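Local coordinates for mutT/nudix family protein (Listeria innocua, PDB 3I9X) that probably acts as a hydrolase of the Nudix family, the chain being the piece of a longer protein that holds its Nudix domain, at residues 62-67 against 112-117; 51-56 against 156-161; 69-74 against 162-167. All blocks are in the same frame, centred on the assembly; numbering follows the deposited sequence.

Contact 1. Residues 62-67 against 112-117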
# COMPACT_ATOMS: atom_id res chain seq x y z
N PRO A 62 18.32 8.26 25.23
CA PRO A 62 17.09 8.81 24.73
C PRO A 62 16.54 8.10 23.48
O PRO A 62 17.28 7.85 22.54
CB PRO A 62 17.45 10.26 24.44
CG PRO A 62 18.43 10.59 25.54
CD PRO A 62 19.25 9.34 25.65
N ASN A 63 15.24 7.77 23.52
CA ASN A 63 14.60 6.94 22.47
C ASN A 63 14.26 7.84 21.29
O ASN A 63 13.79 8.95 21.49
CB ASN A 63 13.32 6.26 23.02
CG ASN A 63 12.85 5.03 22.17
OD1 ASN A 63 13.57 4.57 21.32
ND2 ASN A 63 11.63 4.56 22.41
N MET A 64 14.44 7.38 20.07
CA MET A 64 13.82 8.09 18.93
C MET A 64 12.32 8.22 19.18
O MET A 64 11.67 7.31 19.68
CB MET A 64 14.03 7.43 17.58
CG MET A 64 14.40 8.48 16.45
SD MET A 64 16.26 8.70 16.42
CE MET A 64 16.83 6.98 16.55
N GLU A 65 11.81 9.39 18.84
CA GLU A 65 10.45 9.76 19.11
C GLU A 65 10.00 9.42 20.54
O GLU A 65 8.83 9.13 20.74
CB GLU A 65 9.54 9.09 18.06
CG GLU A 65 9.85 9.55 16.62
CD GLU A 65 9.47 10.99 16.38
OE1 GLU A 65 8.37 11.28 15.87
OE2 GLU A 65 10.24 11.87 16.75
N GLY A 66 10.92 9.45 21.51
CA GLY A 66 10.59 9.04 22.87
C GLY A 66 9.48 9.88 23.49
O GLY A 66 9.36 11.09 23.24
N GLY A 67 8.66 9.24 24.30
CA GLY A 67 7.53 9.91 24.90
C GLY A 67 6.36 10.29 23.99
O GLY A 67 5.41 10.89 24.48
N ARG A 112 9.64 10.22 6.76
CA ARG A 112 8.54 9.98 7.70
C ARG A 112 9.05 9.39 9.00
O ARG A 112 8.56 9.73 10.08
CB ARG A 112 7.43 9.08 7.09
CG ARG A 112 7.90 7.74 6.49
CD ARG A 112 6.68 6.95 5.95
NE ARG A 112 5.80 6.72 7.10
CZ ARG A 112 6.00 5.76 7.97
NH1 ARG A 112 6.94 4.86 7.77
NH2 ARG A 112 5.23 5.69 9.04
N ASP A 113 10.03 8.52 8.88
CA ASP A 113 10.66 7.85 9.98
C ASP A 113 12.15 8.27 9.96
O ASP A 113 12.87 8.03 8.98
CB ASP A 113 10.52 6.35 9.80
CG ASP A 113 10.84 5.54 11.06
OD1 ASP A 113 11.88 5.80 11.72
OD2 ASP A 113 10.08 4.58 11.35
N PRO A 114 12.61 8.89 11.06
CA PRO A 114 14.02 9.33 11.14
C PRO A 114 15.00 8.18 11.18
O PRO A 114 16.14 8.37 10.83
CB PRO A 114 14.06 10.12 12.47
CG PRO A 114 12.89 9.54 13.29
CD PRO A 114 11.83 9.32 12.24
N ARG A 115 14.55 6.99 11.57
CA ARG A 115 15.42 5.85 11.67
C ARG A 115 15.92 5.32 10.30
O ARG A 115 16.88 4.56 10.25
CB ARG A 115 14.76 4.75 12.51
CG ARG A 115 14.35 5.23 13.97
CD ARG A 115 13.48 4.21 14.74
NE ARG A 115 12.23 3.84 14.04
CZ ARG A 115 11.28 3.04 14.52
NH1 ARG A 115 11.39 2.50 15.73
NH2 ARG A 115 10.19 2.77 13.78
N GLY A 116 15.28 5.75 9.20
CA GLY A 116 15.70 5.42 7.82
C GLY A 116 14.59 5.46 6.76
O GLY A 116 13.63 6.23 6.85
N TRP A 117 14.74 4.65 5.72
CA TRP A 117 13.73 4.57 4.63
C TRP A 117 12.73 3.46 5.01
O TRP A 117 13.00 2.27 4.79
CB TRP A 117 14.45 4.29 3.30
CG TRP A 117 13.58 4.21 2.07
CD1 TRP A 117 12.29 4.59 1.95
CD2 TRP A 117 14.00 3.79 0.77
NE1 TRP A 117 11.86 4.39 0.66
CE2 TRP A 117 12.90 3.90 -0.08
CE3 TRP A 117 15.21 3.32 0.25
CZ2 TRP A 117 12.96 3.59 -1.44
CZ3 TRP A 117 15.28 2.99 -1.11
CH2 TRP A 117 14.17 3.12 -1.93

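Contact 2. Residues 51-56 against 156-161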
# COMPACT_ATOMS: atom_id res chain seq x y z
N ILE A 51 -0.21 3.95 21.96
CA ILE A 51 0.83 3.46 22.83
C ILE A 51 1.98 4.50 22.90
O ILE A 51 2.59 4.90 21.89
CB ILE A 51 1.36 2.12 22.32
CG1 ILE A 51 0.21 1.09 22.16
CG2 ILE A 51 2.47 1.58 23.24
CD1 ILE A 51 0.69 -0.28 21.68
N LYS A 52 2.27 4.96 24.10
CA LYS A 52 3.31 6.02 24.24
C LYS A 52 4.66 5.36 24.10
O LYS A 52 4.93 4.37 24.75
CB LYS A 52 3.17 6.69 25.58
CG LYS A 52 4.06 7.91 25.83
CD LYS A 52 3.92 8.30 27.29
CE LYS A 52 3.46 9.74 27.47
NZ LYS A 52 2.96 9.95 28.86
N ARG A 53 5.50 5.90 23.23
CA ARG A 53 6.88 5.40 23.13
C ARG A 53 7.67 5.70 24.41
O ARG A 53 7.57 6.78 24.98
CB ARG A 53 7.60 6.00 21.95
CG ARG A 53 7.05 5.48 20.59
CD ARG A 53 7.80 6.08 19.44
NE ARG A 53 9.23 5.76 19.48
CZ ARG A 53 9.77 4.60 19.11
NH1 ARG A 53 9.03 3.61 18.63
NH2 ARG A 53 11.07 4.43 19.21
N SER A 54 8.40 4.70 24.87
CA SER A 54 9.34 4.84 25.97
C SER A 54 10.25 6.07 25.81
O SER A 54 10.63 6.44 24.70
CB SER A 54 10.19 3.56 26.11
OG SER A 54 11.12 3.68 27.18
N LEU A 55 10.61 6.69 26.93
CA LEU A 55 11.68 7.73 26.95
C LEU A 55 13.05 7.21 26.51
O LEU A 55 13.83 7.93 25.89
CB LEU A 55 11.78 8.41 28.33
CG LEU A 55 10.52 9.19 28.79
CD1 LEU A 55 10.64 9.66 30.24
CD2 LEU A 55 10.21 10.35 27.87
N THR A 56 13.32 5.95 26.78
CA THR A 56 14.59 5.37 26.44
C THR A 56 14.53 4.17 25.51
O THR A 56 13.56 3.42 25.49
CB THR A 56 15.30 4.89 27.68
OG1 THR A 56 14.36 4.17 28.48
CG2 THR A 56 15.82 6.08 28.46
N PRO A 156 0.87 14.65 21.25
CA PRO A 156 2.16 14.55 20.62
C PRO A 156 2.37 13.15 20.03
O PRO A 156 2.57 12.19 20.78
CB PRO A 156 3.15 14.82 21.76
CG PRO A 156 2.40 14.46 23.02
CD PRO A 156 0.93 14.56 22.73
N LEU A 157 2.30 13.05 18.69
CA LEU A 157 2.25 11.78 17.96
C LEU A 157 3.57 11.45 17.26
O LEU A 157 4.16 12.30 16.61
CB LEU A 157 1.11 11.82 16.94
CG LEU A 157 -0.33 11.70 17.47
CD1 LEU A 157 -1.34 12.11 16.44
CD2 LEU A 157 -0.66 10.29 17.96
N ALA A 158 4.02 10.21 17.38
CA ALA A 158 5.26 9.76 16.76
C ALA A 158 5.18 9.72 15.21
O ALA A 158 4.11 9.48 14.63
CB ALA A 158 5.64 8.36 17.32
N PHE A 159 6.31 10.02 14.57
CA PHE A 159 6.51 9.79 13.12
C PHE A 159 5.48 10.57 12.35
O PHE A 159 5.23 11.74 12.66
CB PHE A 159 6.42 8.28 12.78
CG PHE A 159 7.23 7.38 13.70
CD1 PHE A 159 6.59 6.50 14.56
CD2 PHE A 159 8.62 7.39 13.66
CE1 PHE A 159 7.31 5.66 15.40
CE2 PHE A 159 9.35 6.55 14.52
CZ PHE A 159 8.70 5.70 15.38
N ASP A 160 4.87 9.96 11.33
CA ASP A 160 3.79 10.65 10.62
C ASP A 160 2.44 10.21 11.13
O ASP A 160 1.45 10.30 10.40
CB ASP A 160 3.88 10.43 9.09
CG ASP A 160 3.92 8.98 8.69
OD1 ASP A 160 3.97 8.07 9.55
OD2 ASP A 160 3.98 8.73 7.48
N HIS A 161 2.36 9.70 12.35
CA HIS A 161 1.13 9.08 12.80
C HIS A 161 -0.08 10.00 12.89
O HIS A 161 -1.22 9.49 12.82
CB HIS A 161 1.30 8.25 14.07
CG HIS A 161 2.08 7.01 13.83
ND1 HIS A 161 2.23 6.01 14.78
CD2 HIS A 161 2.78 6.61 12.74
CE1 HIS A 161 2.99 5.05 14.27
NE2 HIS A 161 3.33 5.39 13.04

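Contact 3. Residues 69-74 against 162-167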
# COMPACT_ATOMS: atom_id res chain seq x y z
N TRP A 69 3.14 9.45 21.34
CA TRP A 69 2.11 8.41 21.13
C TRP A 69 2.17 7.84 19.71
O TRP A 69 2.32 8.57 18.73
CB TRP A 69 0.73 9.01 21.43
CG TRP A 69 0.54 9.36 22.86
CD1 TRP A 69 0.77 10.58 23.46
CD2 TRP A 69 0.08 8.48 23.89
NE1 TRP A 69 0.48 10.50 24.80
CE2 TRP A 69 0.08 9.23 25.11
CE3 TRP A 69 -0.30 7.14 23.93
CZ2 TRP A 69 -0.29 8.68 26.33
CZ3 TRP A 69 -0.69 6.59 25.15
CH2 TRP A 69 -0.70 7.38 26.34
N ALA A 70 2.05 6.53 19.59
CA ALA A 70 2.11 5.85 18.31
C ALA A 70 0.96 4.84 18.23
O ALA A 70 0.54 4.29 19.26
CB ALA A 70 3.43 5.08 18.17
N VAL A 71 0.50 4.57 17.00
CA VAL A 71 -0.42 3.46 16.80
C VAL A 71 0.30 2.16 17.07
O VAL A 71 1.50 2.06 16.88
CB VAL A 71 -1.08 3.47 15.40
CG1 VAL A 71 -1.82 4.76 15.24
CG2 VAL A 71 -0.05 3.21 14.24
N PRO A 72 -0.42 1.15 17.51
CA PRO A 72 0.18 -0.18 17.49
C PRO A 72 0.66 -0.61 16.09
O PRO A 72 0.08 -0.20 15.07
CB PRO A 72 -0.97 -1.07 17.90
CG PRO A 72 -1.97 -0.09 18.57
CD PRO A 72 -1.83 1.13 17.85
N GLY A 73 1.72 -1.42 16.08
CA GLY A 73 2.24 -2.01 14.85
C GLY A 73 3.60 -2.62 15.07
O GLY A 73 4.09 -2.70 16.19
N GLY A 74 4.23 -3.04 13.98
CA GLY A 74 5.57 -3.64 14.06
C GLY A 74 6.15 -3.85 12.68
O GLY A 74 5.46 -3.61 11.65
N LEU A 162 0.15 11.31 13.00
CA LEU A 162 -0.93 12.28 12.91
C LEU A 162 -1.59 12.19 11.51
O LEU A 162 -2.82 12.26 11.38
CB LEU A 162 -0.43 13.71 13.11
CG LEU A 162 -1.57 14.75 12.99
CD1 LEU A 162 -2.73 14.38 13.90
CD2 LEU A 162 -1.12 16.26 13.21
N ASP A 163 -0.75 12.09 10.48
CA ASP A 163 -1.24 11.92 9.11
C ASP A 163 -2.01 10.62 8.95
O ASP A 163 -3.08 10.62 8.33
CB ASP A 163 -0.08 11.96 8.12
CG ASP A 163 0.51 13.34 8.02
OD1 ASP A 163 -0.27 14.32 8.22
OD2 ASP A 163 1.73 13.47 7.76
N MET A 164 -1.48 9.54 9.51
CA MET A 164 -2.19 8.26 9.53
C MET A 164 -3.58 8.42 10.20
O MET A 164 -4.58 7.97 9.66
CB MET A 164 -1.41 7.16 10.24
CG MET A 164 -0.22 6.48 9.51
SD MET A 164 0.29 4.98 10.40
CE MET A 164 -1.13 4.84 11.18
N LEU A 165 -3.66 9.07 11.37
CA LEU A 165 -4.92 9.15 12.07
C LEU A 165 -5.92 10.01 11.33
O LEU A 165 -7.10 9.70 11.36
CB LEU A 165 -4.84 9.67 13.51
CG LEU A 165 -3.96 9.05 14.59
CD1 LEU A 165 -4.53 9.49 15.96
CD2 LEU A 165 -3.76 7.56 14.51
N LYS A 166 -5.48 11.12 10.73
CA LYS A 166 -6.36 11.99 9.96
C LYS A 166 -6.92 11.29 8.73
O LYS A 166 -8.11 11.40 8.47
CB LYS A 166 -5.66 13.29 9.54
CG LYS A 166 -5.38 14.25 10.68
CD LYS A 166 -4.58 15.48 10.21
CE LYS A 166 -5.02 16.74 10.94
NZ LYS A 166 -4.22 17.96 10.52
N LYS A 167 -6.09 10.54 7.99
CA LYS A 167 -6.61 9.78 6.85
C LYS A 167 -7.53 8.58 7.28
O LYS A 167 -8.47 8.20 6.57
CB LYS A 167 -5.49 9.31 5.93

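Contact 1. Residues 62-67 against 112-117
The guanidinium of Arg115 has the carboxylate of Asp113 at its edge, while the aliphatic part of the same arginine meets Met64 across the contact. Asp113 OD2 lies in the guanidinium plane, 3.0 Å from Arg115 NH2, with an N-H...O angle of 160°. The second bond, from Arg115 NE to Asp113 OD1 at 3.1 Å, is tilted slightly from that plane. Both oxygens use their syn lone pairs, so this is a side-on, two-nitrogen salt bridge, and it fixes the rotation of the guanidinium. Asp113 OD1 has a further donor, the backbone N of Arg115 at 2.9 Å, which reaches it on the anti side.

With its polar end held in this way, Arg115 presents methylene CG to the methionine: Met64 CE is 4.0 Å from Arg115 CG. The closest approach is Met64 CG to Pro114 CG, 3.7 Å, where the methionine chain slides along the proline ring in the opposite direction. Met64 CG is placed by chi1, and the bends at chi2 (89°) and chi3 (44°) then bring CE to Arg115 CG. No hydrogen bond crosses between the segments, and the three touching residues are exposed, so the contact is a small apolar patch on the surface.

Each loop is also linked to residues 159-160: Glu65 accepts from Phe159 N, and Arg112 forms a salt bridge with Asp160. A glycerol, probably from the crystallisation liquor, is bonded to Asp113 and Arg112. The bond from Arg115 N to Asp113 OD1 defines an Asx turn, laid over a type I beta turn from Asp113 to Gly116 in the loop that joins the antiparallel strands 102-107 and 118-126 of the Nudix domain.

Contact 2. Residues 51-56 against 156-161
Arg53 and Ala158 mark the closest backbone approach, with CA atoms 7.9 Å apart, where the chain leaving strand 43-52 passes a type II' beta turn running from Ala158 to His161. The spacing leaves the join to side chains, and no hydrogen bond crosses between the two segments.

Arg53 carries the contact from its side. Its CD rests on the methyl of Ala158, CD to CB 3.8 Å, and beyond that point the chain turns at chi3 (60°), bringing one face of the guanidinium against Phe159 CZ. This ring atom lies 3.7 Å above the guanidinium plane of Arg53, off-centre and near the margin of that group. Seen from the ring, Arg53 NH1 sits at the edge, near the ring plane, 3.9 Å from Phe159 CZ. The planes are 66° apart and the two side chains cross at about a right angle, so the evidence describes a ring edge set on a guanidinium face, without stacking of the two planes.

The polar end of Arg53 is held by the neighbouring loop, where NE donates to the carbonyl O of Met64; this bond would limit how far the guanidinium can swing from the ring. On the Phe159 side, CD1 lies over one face of the His161 ring, 3.7 Å above the plane. His161 in turn is bonded through ND1 to Val71 N and through NE2 to a glycerol, probably from the crystallisation liquor.

The turn itself is closed by His161 N donating to Ala158 O at 2.9 Å, and Asp160 occupies the N-cap position, though its side chain makes no capping bond. The arrangement is thus a type II' beta turn leading into helix 161-177, met by the arginine that follows the end of strand 43-52 in the Nudix fold.

Contact 3. Residues 69-74 against 162-167
Val71, in the irregular break of strand 69-75, points toward helix 161-177 and sets its two methyls against two successive helix residues. CG2 is the nearer to the end of Met164, with Val71 CG2 to Met164 CE at 3.6 Å. CG1 chiefly meets Leu165, with Val71 CG1 to Leu165 CD2 at 3.5 Å, tighter than usual for two carbons, but it also borders the methionine methyl, Val71 CG1 to Met164 CE being 4.1 Å. The approaches differ. Met164 comes to the valine at a slant; its chi3 (20°) is nearly eclipsed, which leaves the exact methyl position somewhat uncertain. Leu165 instead slides past Val71 in the opposite direction, touching it through one branch of its isobutyl group.

The valine's rotation fits this arrangement: CG1 stands anti to the carbonyl carbon (chi1 -59°), which aims that branch at Leu165. The nearest backbones, at Val71 and Leu165, keep their CA atoms 8.7 Å apart, so side chains alone span the gap.

Ile33 of strand 27-40 touches all three residues, and Leu165 also reaches Met149 and Ala152 of the short helix 149-152.

All three touching residues are buried, and their meeting atoms are methyl carbons. The chemistry implies that 69-74 and 162-167 are joined by shape and exclusion of water; the polar link, His161 ND1 with Val71 N, lies just beside them.

The three contacts run from the surface inward: contact 1 is exposed, contact 2 partly buried and contact 3 buried, their centres about 16, 11 and 5 Å from the centre of the chain. Contacts 2 and 3 share the sheet, since strands 43-52 and 69-75 are neighbours in it, and their other segments follow one another from the turn into helix 161-177. Residues 156-161 of contact 2 are also tied to both loops of contact 1. The chemistry shifts with depth: apolar atoms beside an internal salt bridge at the surface, an arginine against a ring between, and apolar methyl-to-methyl packing in the core.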